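ADP-ribosylating toxin CARDS (Mycoplasma pneumoniae, PDB 4TLV) transfers the ADP-ribosyl group from NAD(+) to target proteins, acting as the main virulence factor of this bacterium and causing vacuolization and injury of host cells. Local coordinates at residues Glu20-Gly25 with Arg147-Val152; Gly121-Arg126 with Asn517-Glu522; Gly447-Gly452 with Glu539-Arg544. All coordinates share one frame; numbering follows the deposited sequence.

Interaction 1. Residues Glu20-Gly25 with Arg147-Val152; sequences EIFEHG and RSAWLV. With SO4 (sulfate ion), chain G.
Phe22 and Ala149 make the apolar part of this contact: CZ of the Phe22 ring lies 3.7 Å from CB of Ala149, with CE1 of the same ring at 3.9 Å from that methyl. The ring meets the strand backbone with its edge, because Ser148 C and Ala149 N both lie near its plane, the closer approach being Phe22 CZ to Ala149 N at 3.8 Å. With CG anti to the carbonyl carbon (chi1 -77°), the ring projects from helix 18-24 to the backbone of strand 146-156. This strand is central in the five-stranded antiparallel sheet of the mono-ADP-ribosyltransferase domain, and at Arg147 and Ser148, both opposite Glu82 of strand 76-84, it carries a classic beta bulge. The polar interactions described here belong to the strand. Ser148, its CB turned from the helix, bonds through OG to Glu179 and Glu82. Arg147 forms a salt bridge from NE to Glu82, while its guanidinium meets a sulfate, probably from the crystallisation liquor, in a paired end-on grip: NH1 to sulfate O1 at 2.9 Å (154°) and NH2 to sulfate O4 at 2.9 Å (162°). Arg8 NE donates to the same ion.

Interaction 2. Residues Gly121-Arg126 with Asn517-Glu522; sequences GIRALR and NEDKDE
Arg123 and Asp519 form the salt bridge that carries this contact, with NH1 of Arg123 donating to OD2 of Asp519 at 3.2 Å. The bond is moderately bent, 144° at the hydrogen, and it reaches OD2 on the syn side but somewhat out of the carboxylate plane. The guanidinium and carboxylate planes stand 65° apart, which excludes a flat two-pronged pairing; Arg123 NH2 remains 3.6 Å from the same OD2. The other oxygen, OD1, pairs with Lys525, the stronger partner of Asp519, so two cations probably stabilise its negative charge. Both side chains leave their backbones with CG anti to N, and an extended Arg123 (chi1 -178°) covers about half of the 12.3 Å between CA of Arg123 and CA of Asp519, while Asp519 reaches back from the other side. The loop carrying Asp519 is braced locally: Glu518 OE2 accepts from Lys520 N at 2.8 Å, above its carboxylate plane, and from Asp521 N at 2.8 Å through the syn lone pair. The 66 Å² buried between the segments comes from Arg123 and Asp519 alone, with no separate apolar packing. One turn on in helix 115-126 of the transferase domain, Arg126 bonds to Glu97 of helix 92-104 and reaches D3 at Tyr475 of strand 473-476; Arg123 reaches the D3 loop between strands 506-512 and 526-529, while Leu125 packs on helix 35-40.

Interaction 3. Residues Gly447-Gly452 with Glu539-Arg544; sequences GWYWRG and EGLNFR
Phe543, whose ring meets Tyr449 across the contact, is held at its backbone by Arg544: NH1 of Arg544 donates to O of Phe543 at 2.8 Å and to OD1 of Asn542 at 2.8 Å. The first bond lies in the guanidinium plane and is the straighter, 163° against 145°, although NH1 stands above both carbonyl planes. Arg544 NH2 is paired with Asp589. Across the contact no hydrogen bond forms, and the main contacts are apolar. CD1 of Leu541 stands over the centre of one face of the Tyr449 ring, 3.5 Å from its centroid and 9° off the normal, an almost axial CH-pi contact. The tyrosine is presented to it with CG anti to the backbone N. Phe543 turns its ring edge to the tyrosine, with CZ at 4.3 Å from Tyr449 CB. Glu539 comes obliquely to the ring, OE1 being 3.9 Å from Tyr449 CE2; its other oxygen is bonded to Ser537. Leu583 of strand 578-583 touches Tyr449, Leu541 and Phe543, joining them in one apolar cluster. Leu541 also touches Tyr454, so the hairpin 448-457 packs on the start of strand 543-548 and the loop before it, in D3, the C-terminal beta-trefoil domain.

From the N terminus, interaction 1 closes first, returning strand 146-156 to helix 18-24 after 121 intervening residues and staying within the transferase domain. Before that loop is complete, helix 115-126 opens interaction 2, so the two cross; its partner 517-522 comes 390 residues later, beyond D2, and ties the transferase domain to D3. Interaction 3 begins at 447-452, inside this long span, but ends at 539-544, after interaction 2 has closed, so these two also cross. Interactions 1 and 3 follow in series, each within one domain. The nearest atoms of interactions 2 and 3 are about 11 Å apart, against about 23 Å for interactions 1 and 2.

Interaction 1. Residues Glu20-Gly25 with Arg147-Val152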
loop_
_atom_site.group_PDB
_atom_site.type_symbol
_atom_site.label_atom_id
_atom_site.label_comp_id
_atom_site.label_asym_id
_atom_site.label_seq_id
_atom_site.Cartn_x
_atom_site.Cartn_y
_atom_site.Cartn_z
ATOM N N GLU A 20 -16.581 -10.094 -24.718
ATOM C CA GLU A 20 -15.793 -11.313 -24.536
ATOM C C GLU A 20 -15.704 -11.761 -23.066
ATOM O O GLU A 20 -15.956 -12.919 -22.739
ATOM C CB GLU A 20 -14.383 -11.121 -25.080
ATOM C CG GLU A 20 -13.559 -12.399 -25.051
ATOM C CD GLU A 20 -12.119 -12.176 -25.498
ATOM O OE1 GLU A 20 -11.826 -11.130 -26.131
ATOM O OE2 GLU A 20 -11.279 -13.055 -25.216
ATOM N N ILE A 21 -15.318 -10.838 -22.193
ATOM C CA ILE A 21 -15.097 -11.155 -20.780
ATOM C C ILE A 21 -16.376 -11.581 -20.060
ATOM O O ILE A 21 -16.363 -12.529 -19.277
ATOM C CB ILE A 21 -14.475 -9.954 -20.035
ATOM C CG1 ILE A 21 -13.149 -9.529 -20.695
ATOM C CG2 ILE A 21 -14.304 -10.269 -18.530
ATOM C CD1 ILE A 21 -12.122 -10.656 -20.822
ATOM N N PHE A 22 -17.476 -10.870 -20.310
ATOM C CA PHE A 22 -18.758 -11.180 -19.673
ATOM C C PHE A 22 -19.206 -12.593 -20.020
ATOM O O PHE A 22 -19.940 -13.217 -19.266
ATOM C CB PHE A 22 -19.861 -10.177 -20.062
ATOM C CG PHE A 22 -19.779 -8.844 -19.341
ATOM C CD1 PHE A 22 -18.735 -8.557 -18.469
ATOM C CD2 PHE A 22 -20.755 -7.873 -19.550
ATOM C CE1 PHE A 22 -18.673 -7.319 -17.799
ATOM C CE2 PHE A 22 -20.704 -6.646 -18.910
ATOM C CZ PHE A 22 -19.661 -6.360 -18.026
ATOM N N GLU A 23 -18.743 -13.094 -21.160
ATOM C CA GLU A 23 -19.126 -14.422 -21.617
ATOM C C GLU A 23 -18.136 -15.517 -21.212
ATOM O O GLU A 23 -18.537 -16.634 -20.894
ATOM C CB GLU A 23 -19.303 -14.431 -23.139
ATOM C CG GLU A 23 -19.333 -15.839 -23.709
ATOM C CD GLU A 23 -20.135 -15.939 -24.982
ATOM O OE1 GLU A 23 -20.038 -15.017 -25.822
ATOM O OE2 GLU A 23 -20.863 -16.945 -25.141
ATOM N N HIS A 24 -16.847 -15.192 -21.218
ATOM C CA HIS A 24 -15.808 -16.202 -21.031
ATOM C C HIS A 24 -14.959 -16.086 -19.765
ATOM O O HIS A 24 -14.168 -16.981 -19.493
ATOM C CB HIS A 24 -14.864 -16.212 -22.230
ATOM C CG HIS A 24 -15.549 -16.515 -23.521
ATOM N ND1 HIS A 24 -15.999 -17.777 -23.843
ATOM C CD2 HIS A 24 -15.872 -15.720 -24.568
ATOM C CE1 HIS A 24 -16.570 -17.746 -25.035
ATOM N NE2 HIS A 24 -16.504 -16.511 -25.496
ATOM N N GLY A 25 -15.091 -14.993 -19.016
ATOM C CA GLY A 25 -14.208 -14.766 -17.878
ATOM C C GLY A 25 -12.783 -14.461 -18.326
ATOM O O GLY A 25 -12.568 -13.952 -19.427
ATOM N N ARG A 147 -18.837 -8.926 -12.345
ATOM C CA ARG A 147 -20.101 -8.234 -12.136
ATOM C C ARG A 147 -20.308 -7.066 -13.086
ATOM O O ARG A 147 -21.405 -6.894 -13.618
ATOM C CB ARG A 147 -20.261 -7.747 -10.691
ATOM C CG ARG A 147 -21.630 -7.071 -10.436
ATOM C CD ARG A 147 -21.950 -6.904 -8.947
ATOM N NE ARG A 147 -21.293 -5.723 -8.377
ATOM C CZ ARG A 147 -21.610 -5.200 -7.201
ATOM N NH1 ARG A 147 -22.578 -5.751 -6.464
ATOM N NH2 ARG A 147 -20.974 -4.127 -6.758
ATOM N N SER A 148 -19.263 -6.259 -13.281
ATOM C CA SER A 148 -19.416 -4.977 -13.985
ATOM C C SER A 148 -18.178 -4.626 -14.792
ATOM O O SER A 148 -17.101 -5.186 -14.575
ATOM C CB SER A 148 -19.663 -3.844 -12.978
ATOM O OG SER A 148 -20.680 -4.188 -12.051
ATOM N N ALA A 149 -18.330 -3.672 -15.707
ATOM C CA ALA A 149 -17.195 -3.100 -16.426
ATOM C C ALA A 149 -17.425 -1.611 -16.669
ATOM O O ALA A 149 -18.574 -1.176 -16.767
ATOM C CB ALA A 149 -16.992 -3.811 -17.736
ATOM N N TRP A 150 -16.331 -0.841 -16.733
ATOM C CA TRP A 150 -16.363 0.568 -17.134
ATOM C C TRP A 150 -15.314 0.786 -18.208
ATOM O O TRP A 150 -14.215 0.241 -18.125
ATOM C CB TRP A 150 -15.984 1.505 -15.982
ATOM C CG TRP A 150 -16.889 1.496 -14.824
ATOM C CD1 TRP A 150 -17.870 2.399 -14.544
ATOM C CD2 TRP A 150 -16.905 0.540 -13.763
ATOM N NE1 TRP A 150 -18.497 2.067 -13.367
ATOM C CE2 TRP A 150 -17.920 0.927 -12.868
ATOM C CE3 TRP A 150 -16.146 -0.601 -13.476
ATOM C CZ2 TRP A 150 -18.206 0.212 -11.709
ATOM C CZ3 TRP A 150 -16.434 -1.313 -12.329
ATOM C CH2 TRP A 150 -17.455 -0.904 -11.459
ATOM N N LEU A 151 -15.635 1.599 -19.208
ATOM C CA LEU A 151 -14.633 2.034 -20.172
ATOM C C LEU A 151 -13.660 2.970 -19.463
ATOM O O LEU A 151 -14.081 3.881 -18.754
ATOM C CB LEU A 151 -15.303 2.771 -21.339
ATOM C CG LEU A 151 -14.342 3.414 -22.336
ATOM C CD1 LEU A 151 -13.500 2.363 -23.054
ATOM C CD2 LEU A 151 -15.113 4.272 -23.336
ATOM N N VAL A 152 -12.361 2.742 -19.619
ATOM C CA VAL A 152 -11.395 3.667 -19.026
ATOM C C VAL A 152 -10.494 4.187 -20.120
ATOM O O VAL A 152 -10.279 3.515 -21.125
ATOM C CB VAL A 152 -10.540 3.019 -17.921
ATOM C CG1 VAL A 152 -11.438 2.442 -16.834
ATOM C CG2 VAL A 152 -9.648 1.940 -18.501
HETATM S S SO4 G . -21.984 -4.379 -2.930
HETATM O O1 SO4 G . -22.879 -5.321 -3.597
HETATM O O2 SO4 G . -22.706 -3.583 -1.921
HETATM O O3 SO4 G . -20.933 -5.136 -2.257
HETATM O O4 SO4 G . -21.408 -3.465 -3.936
#

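Interaction 2. Residues Gly121-Arg126 with Asn517-Glu522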
loop_
_atom_site.group_PDB
_atom_site.type_symbol
_atom_site.label_atom_id
_atom_site.label_comp_id
_atom_site.label_asym_id
_atom_site.label_seq_id
_atom_site.Cartn_x
_atom_site.Cartn_y
_atom_site.Cartn_z
ATOM N N GLY A 121 13.451 -11.301 -3.454
ATOM C CA GLY A 121 12.125 -11.344 -4.059
ATOM C C GLY A 121 11.055 -10.757 -3.141
ATOM O O GLY A 121 10.202 -9.974 -3.582
ATOM N N ILE A 122 11.093 -11.144 -1.869
ATOM C CA ILE A 122 10.136 -10.652 -0.888
ATOM C C ILE A 122 10.304 -9.139 -0.695
ATOM O O ILE A 122 9.323 -8.414 -0.554
ATOM C CB ILE A 122 10.257 -11.396 0.481
ATOM C CG1 ILE A 122 9.890 -12.885 0.344
ATOM C CG2 ILE A 122 9.344 -10.767 1.536
ATOM C CD1 ILE A 122 8.541 -13.118 -0.217
ATOM N N ARG A 123 11.544 -8.659 -0.690
ATOM C CA ARG A 123 11.781 -7.221 -0.555
ATOM C C ARG A 123 11.126 -6.438 -1.702
ATOM O O ARG A 123 10.494 -5.396 -1.483
ATOM C CB ARG A 123 13.275 -6.913 -0.501
ATOM C CG ARG A 123 13.597 -5.402 -0.318
ATOM C CD ARG A 123 15.109 -5.201 -0.084
ATOM N NE ARG A 123 15.455 -3.898 0.490
ATOM C CZ ARG A 123 16.096 -3.726 1.651
ATOM N NH1 ARG A 123 16.471 -4.773 2.391
ATOM N NH2 ARG A 123 16.368 -2.495 2.079
ATOM N N ALA A 124 11.284 -6.944 -2.921
ATOM C CA ALA A 124 10.627 -6.341 -4.080
ATOM C C ALA A 124 9.098 -6.355 -3.940
ATOM O O ALA A 124 8.442 -5.351 -4.219
ATOM C CB ALA A 124 11.057 -7.033 -5.353
ATOM N N LEU A 125 8.537 -7.487 -3.521
ATOM C CA LEU A 125 7.085 -7.592 -3.320
ATOM C C LEU A 125 6.608 -6.576 -2.268
ATOM O O LEU A 125 5.542 -5.970 -2.406
ATOM C CB LEU A 125 6.724 -8.998 -2.849
ATOM C CG LEU A 125 5.270 -9.275 -2.454
ATOM C CD1 LEU A 125 4.354 -8.952 -3.635
ATOM C CD2 LEU A 125 5.138 -10.735 -2.042
ATOM N N ARG A 126 7.404 -6.414 -1.213
ATOM C CA ARG A 126 7.051 -5.554 -0.072
ATOM C C ARG A 126 7.093 -4.071 -0.406
ATOM O O ARG A 126 6.389 -3.257 0.194
ATOM C CB ARG A 126 8.045 -5.781 1.061
ATOM C CG ARG A 126 7.800 -7.043 1.879
ATOM C CD ARG A 126 8.898 -7.117 2.953
ATOM N NE ARG A 126 8.478 -7.953 4.071
ATOM C CZ ARG A 126 9.100 -7.988 5.240
ATOM N NH1 ARG A 126 10.171 -7.216 5.435
ATOM N NH2 ARG A 126 8.644 -8.773 6.211
ATOM N N ASN A 517 17.719 3.703 8.488
ATOM C CA ASN A 517 18.305 3.086 7.298
ATOM C C ASN A 517 19.181 1.866 7.586
ATOM O O ASN A 517 19.584 1.170 6.660
ATOM C CB ASN A 517 19.183 4.086 6.536
ATOM C CG ASN A 517 18.471 5.391 6.224
ATOM O OD1 ASN A 517 19.002 6.488 6.467
ATOM N ND2 ASN A 517 17.284 5.285 5.672
ATOM N N GLU A 518 19.530 1.644 8.846
ATOM C CA GLU A 518 20.452 0.553 9.167
ATOM C C GLU A 518 19.796 -0.804 8.855
ATOM O O GLU A 518 18.643 -1.040 9.207
ATOM C CB GLU A 518 20.938 0.654 10.622
ATOM C CG GLU A 518 22.101 -0.276 10.937
ATOM C CD GLU A 518 21.640 -1.698 11.181
ATOM O OE1 GLU A 518 20.528 -1.878 11.735
ATOM O OE2 GLU A 518 22.385 -2.631 10.814
ATOM N N ASP A 519 20.526 -1.683 8.171
ATOM C CA ASP A 519 19.899 -2.848 7.554
ATOM C C ASP A 519 20.696 -4.139 7.720
ATOM O O ASP A 519 20.474 -5.089 6.987
ATOM C CB ASP A 519 19.681 -2.579 6.050
ATOM C CG ASP A 519 18.739 -3.587 5.400
ATOM O OD1 ASP A 519 17.828 -4.091 6.082
ATOM O OD2 ASP A 519 18.916 -3.876 4.202
ATOM N N LYS A 520 21.624 -4.186 8.672
ATOM C CA LYS A 520 22.437 -5.393 8.802
ATOM C C LYS A 520 22.185 -6.140 10.108
ATOM O O LYS A 520 22.147 -7.369 10.127
ATOM C CB LYS A 520 23.933 -5.071 8.661
ATOM C CG LYS A 520 24.783 -6.324 8.434
ATOM C CD LYS A 520 26.279 -6.042 8.448
ATOM C CE LYS A 520 27.066 -7.349 8.332
ATOM N NZ LYS A 520 28.530 -7.173 8.586
ATOM N N ASP A 521 22.015 -5.392 11.190
ATOM C CA ASP A 521 21.941 -5.978 12.526
ATOM C C ASP A 521 20.623 -6.709 12.745
ATOM O O ASP A 521 19.573 -6.088 12.948
ATOM C CB ASP A 521 22.127 -4.897 13.589
ATOM C CG ASP A 521 22.207 -5.464 15.007
ATOM O OD1 ASP A 521 21.929 -6.667 15.214
ATOM O OD2 ASP A 521 22.556 -4.696 15.924
ATOM N N GLU A 522 20.686 -8.037 12.722
ATOM C CA GLU A 522 19.474 -8.846 12.816
ATOM C C GLU A 522 18.764 -8.783 14.164
ATOM O O GLU A 522 17.614 -9.189 14.266
ATOM C CB GLU A 522 19.746 -10.290 12.397
ATOM C CG GLU A 522 20.204 -10.397 10.958
ATOM C CD GLU A 522 20.287 -11.823 10.485
ATOM O OE1 GLU A 522 19.949 -12.725 11.272
ATOM O OE2 GLU A 522 20.695 -12.043 9.331
#

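Interaction 3. Residues Gly447-Gly452 with Glu539-Arg544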
loop_
_atom_site.group_PDB
_atom_site.type_symbol
_atom_site.label_atom_id
_atom_site.label_comp_id
_atom_site.label_asym_id
_atom_site.label_seq_id
_atom_site.Cartn_x
_atom_site.Cartn_y
_atom_site.Cartn_z
ATOM N N GLY A 447 -0.058 -4.949 20.307
ATOM C CA GLY A 447 -0.580 -4.926 21.662
ATOM C C GLY A 447 -0.777 -6.343 22.155
ATOM O O GLY A 447 -0.368 -7.297 21.508
ATOM N N TRP A 448 -1.390 -6.476 23.319
ATOM C CA TRP A 448 -1.819 -7.783 23.768
ATOM C C TRP A 448 -3.158 -7.674 24.464
ATOM O O TRP A 448 -3.618 -6.569 24.763
ATOM C CB TRP A 448 -0.749 -8.506 24.599
ATOM C CG TRP A 448 -0.289 -7.843 25.884
ATOM C CD1 TRP A 448 0.613 -6.818 26.005
ATOM C CD2 TRP A 448 -0.659 -8.212 27.226
ATOM N NE1 TRP A 448 0.817 -6.518 27.341
ATOM C CE2 TRP A 448 0.049 -7.358 28.107
ATOM C CE3 TRP A 448 -1.515 -9.187 27.765
ATOM C CZ2 TRP A 448 -0.084 -7.439 29.500
ATOM C CZ3 TRP A 448 -1.644 -9.268 29.154
ATOM C CH2 TRP A 448 -0.932 -8.397 30.003
ATOM N N TYR A 449 -3.789 -8.823 24.688
ATOM C CA TYR A 449 -5.162 -8.890 25.144
ATOM C C TYR A 449 -5.257 -9.912 26.263
ATOM O O TYR A 449 -4.666 -10.985 26.187
ATOM C CB TYR A 449 -6.031 -9.341 23.980
ATOM C CG TYR A 449 -7.492 -9.492 24.265
ATOM C CD1 TYR A 449 -8.344 -8.394 24.237
ATOM C CD2 TYR A 449 -8.041 -10.744 24.519
ATOM C CE1 TYR A 449 -9.691 -8.542 24.466
ATOM C CE2 TYR A 449 -9.381 -10.896 24.753
ATOM C CZ TYR A 449 -10.204 -9.800 24.725
ATOM O OH TYR A 449 -11.549 -9.974 24.959
ATOM N N TRP A 450 -5.983 -9.569 27.310
ATOM C CA TRP A 450 -6.149 -10.499 28.417
ATOM C C TRP A 450 -7.493 -10.295 29.075
ATOM O O TRP A 450 -7.789 -9.225 29.601
ATOM C CB TRP A 450 -5.008 -10.367 29.433
ATOM C CG TRP A 450 -5.055 -11.453 30.475
ATOM C CD1 TRP A 450 -5.311 -11.303 31.811
ATOM C CD2 TRP A 450 -4.886 -12.864 30.255
ATOM N NE1 TRP A 450 -5.296 -12.528 32.435
ATOM C CE2 TRP A 450 -5.041 -13.502 31.505
ATOM C CE3 TRP A 450 -4.620 -13.647 29.121
ATOM C CZ2 TRP A 450 -4.929 -14.892 31.657
ATOM C CZ3 TRP A 450 -4.512 -15.027 29.271
ATOM C CH2 TRP A 450 -4.664 -15.634 30.536
ATOM N N ARG A 451 -8.332 -11.324 28.985
ATOM C CA ARG A 451 -9.614 -11.347 29.675
ATOM C C ARG A 451 -10.486 -10.130 29.396
ATOM O O ARG A 451 -11.133 -9.601 30.300
ATOM C CB ARG A 451 -9.396 -11.520 31.181
ATOM C CG ARG A 451 -8.815 -12.878 31.549
ATOM C CD ARG A 451 -8.553 -13.002 33.048
ATOM N NE ARG A 451 -9.751 -12.771 33.859
ATOM C CZ ARG A 451 -10.650 -13.706 34.156
ATOM N NH1 ARG A 451 -10.499 -14.940 33.694
ATOM N NH2 ARG A 451 -11.705 -13.403 34.910
ATOM N N GLY A 452 -10.499 -9.682 28.145
ATOM C CA GLY A 452 -11.344 -8.572 27.754
ATOM C C GLY A 452 -10.672 -7.210 27.780
ATOM O O GLY A 452 -11.245 -6.228 27.312
ATOM N N GLU A 539 -13.155 -14.494 19.234
ATOM C CA GLU A 539 -13.775 -13.187 19.462
ATOM C C GLU A 539 -13.466 -12.126 18.384
ATOM O O GLU A 539 -13.769 -10.945 18.566
ATOM C CB GLU A 539 -13.452 -12.645 20.861
ATOM C CG GLU A 539 -11.975 -12.364 21.134
ATOM C CD GLU A 539 -11.260 -13.550 21.768
ATOM O OE1 GLU A 539 -11.424 -13.764 22.995
ATOM O OE2 GLU A 539 -10.544 -14.274 21.040
ATOM N N GLY A 540 -12.872 -12.549 17.270
ATOM C CA GLY A 540 -12.625 -11.649 16.155
ATOM C C GLY A 540 -11.275 -10.948 16.153
ATOM O O GLY A 540 -11.044 -10.044 15.339
ATOM N N LEU A 541 -10.376 -11.355 17.050
ATOM C CA LEU A 541 -9.066 -10.696 17.151
ATOM C C LEU A 541 -8.016 -11.234 16.179
ATOM O O LEU A 541 -8.039 -12.407 15.816
ATOM C CB LEU A 541 -8.527 -10.775 18.584
ATOM C CG LEU A 541 -9.441 -10.140 19.646
ATOM C CD1 LEU A 541 -8.905 -10.418 21.038
ATOM C CD2 LEU A 541 -9.596 -8.635 19.431
ATOM N N ASN A 542 -7.077 -10.367 15.797
ATOM C CA ASN A 542 -5.991 -10.715 14.876
ATOM C C ASN A 542 -4.674 -10.891 15.643
ATOM O O ASN A 542 -4.068 -9.906 16.082
ATOM C CB ASN A 542 -5.853 -9.611 13.816
ATOM C CG ASN A 542 -5.051 -10.050 12.608
ATOM O OD1 ASN A 542 -5.182 -11.183 12.135
ATOM N ND2 ASN A 542 -4.212 -9.149 12.096
ATOM N N PHE A 543 -4.250 -12.146 15.823
ATOM C CA PHE A 543 -3.014 -12.455 16.549
ATOM C C PHE A 543 -1.938 -13.006 15.619
ATOM O O PHE A 543 -2.241 -13.659 14.607
ATOM C CB PHE A 543 -3.272 -13.540 17.611
ATOM C CG PHE A 543 -4.144 -13.102 18.744
ATOM C CD1 PHE A 543 -3.735 -12.099 19.617
ATOM C CD2 PHE A 543 -5.347 -13.747 18.987
ATOM C CE1 PHE A 543 -4.542 -11.722 20.690
ATOM C CE2 PHE A 543 -6.153 -13.374 20.050
ATOM C CZ PHE A 543 -5.750 -12.363 20.900
ATOM N N ARG A 544 -0.678 -12.758 15.975
ATOM C CA ARG A 544 0.471 -13.404 15.354
ATOM C C ARG A 544 1.526 -13.691 16.417
ATOM O O ARG A 544 1.567 -13.031 17.455
ATOM C CB ARG A 544 1.116 -12.488 14.306
ATOM C CG ARG A 544 0.218 -12.106 13.123
ATOM C CD ARG A 544 -0.039 -13.319 12.204
ATOM N NE ARG A 544 -0.743 -12.882 10.986
ATOM C CZ ARG A 544 -2.045 -12.618 10.922
ATOM N NH1 ARG A 544 -2.828 -12.762 11.993
ATOM N NH2 ARG A 544 -2.579 -12.220 9.772
#